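Long-range contact in galectin-1 (Bufo arenarum, PDB 1GAN), which binds beta-galactosides, probably along with a wide range of complex carbohydrates, as a homodimeric lectin and may regulate cell differentiation and apoptosis: residues K29-N34 / F46-D51. Residues are numbered along the deposited sequence; the frame is centred on the assembly and turned at random.
With GAL (beta-D-galactopyranose), chain C; NDG (2-acetamido-2-deoxy-alpha-D-glucopyranose), chain B.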
# COMPACT_ATOMS: atom_id res chain seq x y z
N LYS A 29 20.39 8.25 5.31
CA LYS A 29 21.54 8.25 4.41
C LYS A 29 21.12 7.92 2.98
O LYS A 29 21.93 7.99 2.04
CB LYS A 29 22.58 7.22 4.90
CG LYS A 29 22.79 7.28 6.42
CD LYS A 29 24.20 6.92 6.87
CE LYS A 29 24.49 5.44 6.74
NZ LYS A 29 25.84 5.05 7.27
N GLY A 30 19.87 7.53 2.82
CA GLY A 30 19.35 7.18 1.51
C GLY A 30 18.02 6.45 1.67
O GLY A 30 17.64 6.07 2.76
N PHE A 31 17.28 6.34 0.58
CA PHE A 31 16.02 5.63 0.59
C PHE A 31 15.92 4.83 -0.71
O PHE A 31 16.60 5.15 -1.70
CB PHE A 31 14.83 6.60 0.78
CG PHE A 31 14.50 7.45 -0.41
CD1 PHE A 31 13.71 6.94 -1.45
CD2 PHE A 31 14.90 8.78 -0.47
CE1 PHE A 31 13.33 7.75 -2.54
CE2 PHE A 31 14.53 9.60 -1.56
CZ PHE A 31 13.74 9.09 -2.59
N ALA A 32 15.14 3.76 -0.69
CA ALA A 32 14.98 2.93 -1.87
C ALA A 32 13.54 2.55 -2.10
O ALA A 32 12.76 2.47 -1.14
CB ALA A 32 15.82 1.68 -1.73
N VAL A 33 13.18 2.39 -3.38
CA VAL A 33 11.86 1.92 -3.79
C VAL A 33 12.23 0.69 -4.59
O VAL A 33 13.12 0.77 -5.46
CB VAL A 33 11.11 2.92 -4.73
CG1 VAL A 33 9.79 2.31 -5.21
CG2 VAL A 33 10.77 4.18 -3.99
N ASN A 34 11.61 -0.45 -4.29
CA ASN A 34 11.88 -1.71 -4.99
C ASN A 34 10.62 -2.23 -5.69
O ASN A 34 9.53 -2.25 -5.12
CB ASN A 34 12.37 -2.76 -4.03
CG ASN A 34 13.59 -2.32 -3.23
OD1 ASN A 34 14.66 -2.12 -3.79
ND2 ASN A 34 13.46 -2.24 -1.90
N PHE A 46 15.42 1.31 -6.98
CA PHE A 46 15.72 2.73 -7.12
C PHE A 46 16.25 3.22 -5.77
O PHE A 46 15.50 3.35 -4.80
CB PHE A 46 14.44 3.47 -7.50
CG PHE A 46 14.57 4.96 -7.50
CD1 PHE A 46 14.31 5.69 -6.33
CD2 PHE A 46 14.93 5.65 -8.66
CE1 PHE A 46 14.39 7.07 -6.32
CE2 PHE A 46 15.01 7.03 -8.66
CZ PHE A 46 14.74 7.75 -7.48
N ASN A 47 17.54 3.54 -5.72
CA ASN A 47 18.20 3.94 -4.48
C ASN A 47 18.77 5.37 -4.51
O ASN A 47 19.78 5.64 -5.16
CB ASN A 47 19.30 2.89 -4.23
CG ASN A 47 19.95 2.97 -2.85
OD1 ASN A 47 20.99 2.34 -2.65
ND2 ASN A 47 19.35 3.67 -1.91
N ALA A 48 18.12 6.30 -3.82
CA ALA A 48 18.61 7.68 -3.77
C ALA A 48 19.58 7.75 -2.60
O ALA A 48 19.18 7.59 -1.47
CB ALA A 48 17.46 8.64 -3.55
N ARG A 49 20.85 7.96 -2.87
CA ARG A 49 21.87 8.01 -1.82
C ARG A 49 22.34 9.43 -1.50
O ARG A 49 22.83 10.16 -2.37
CB ARG A 49 23.07 7.16 -2.23
CG ARG A 49 22.76 5.68 -2.29
CD ARG A 49 23.83 4.91 -2.99
NE ARG A 49 23.43 3.52 -3.19
CZ ARG A 49 24.26 2.52 -3.51
NH1 ARG A 49 25.56 2.75 -3.68
NH2 ARG A 49 23.81 1.28 -3.55
N PHE A 50 22.17 9.83 -0.24
CA PHE A 50 22.64 11.15 0.19
C PHE A 50 24.14 11.04 0.54
O PHE A 50 24.95 11.92 0.19
CB PHE A 50 21.86 11.61 1.42
CG PHE A 50 20.41 11.90 1.16
CD1 PHE A 50 20.03 13.05 0.48
CD2 PHE A 50 19.41 11.05 1.65
CE1 PHE A 50 18.68 13.36 0.29
CE2 PHE A 50 18.06 11.35 1.46
CZ PHE A 50 17.69 12.51 0.79
N ASP A 51 24.49 9.97 1.25
CA ASP A 51 25.84 9.68 1.69
C ASP A 51 25.78 8.20 2.07
O ASP A 51 25.56 7.85 3.24
CB ASP A 51 26.18 10.52 2.93
CG ASP A 51 27.67 10.50 3.28
OD1 ASP A 51 28.39 9.54 2.94
OD2 ASP A 51 28.11 11.46 3.94
C1 GAL C . 24.79 -2.10 -2.90
C2 GAL C . 23.90 -1.75 -1.70
C3 GAL C . 22.49 -2.32 -1.86
C4 GAL C . 21.91 -1.84 -3.18
C5 GAL C . 22.85 -2.22 -4.32
C6 GAL C . 22.38 -1.75 -5.66
O2 GAL C . 24.48 -2.22 -0.50
O3 GAL C . 21.66 -1.85 -0.81
O4 GAL C . 21.73 -0.43 -3.13
O5 GAL C . 24.16 -1.64 -4.11
O6 GAL C . 23.23 -2.24 -6.67
C1 NDG B . 29.87 -1.50 -4.45
C2 NDG B . 28.79 -0.72 -5.20
C3 NDG B . 27.63 -0.43 -4.25
C4 NDG B . 27.04 -1.74 -3.75
C5 NDG B . 28.16 -2.59 -3.09
C6 NDG B . 27.71 -4.01 -2.74
C7 NDG B . 30.04 0.54 -6.82
C8 NDG B . 30.58 1.89 -7.29
O5 NDG B . 29.31 -2.74 -3.97
O3 NDG B . 26.63 0.32 -4.91
O4 NDG B . 26.01 -1.45 -2.78
O6 NDG B . 27.31 -4.74 -3.91
O7 NDG B . 30.26 -0.47 -7.48
N2 NDG B . 29.33 0.53 -5.70
O1 NDG B . 30.21 -0.79 -3.32
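With CG opposite the backbone N (chi1 -170°), the amide of Asn47 reaches across to the neighbouring strand, where ND2 donates to the backbone O of Phe31 at 3.1 Å. That oxygen also accepts the backbone N of Ala48, while ND2 approaches from well above the carbonyl plane, 65° out of it. Held at its nitrogen end, the amide turns OD1 toward Arg49, whose extended chain brings the guanidinium in side-on: NE (2.8 Å from OD1) and NH2 both grip this one oxygen, which lies in the guanidinium plane. With its rotation so fixed, Arg49 gives NH2 to O4 of the galactose at 2.7 Å and NH1 to O3 of the NDG sugar at 2.9 Å. His45, Asn62 and Glu72 also hydrogen-bond the galactose.

On the opposite face, the methyl of Ala48 sits over the Phe31 ring, CB 3.9 Å from its centroid, a CH-pi contact. Phe31 CE1 meets the edge of the Phe46 ring at CE1 (4.0 Å), and Phe80 adds an edge-to-face partner to Phe31. This antiparallel hairpin of the galectin beta-sandwich thus presents sugar-binding residues on one face and packs Phe31, Val33, Phe46 and Ala48 into the hydrophobic core on the other.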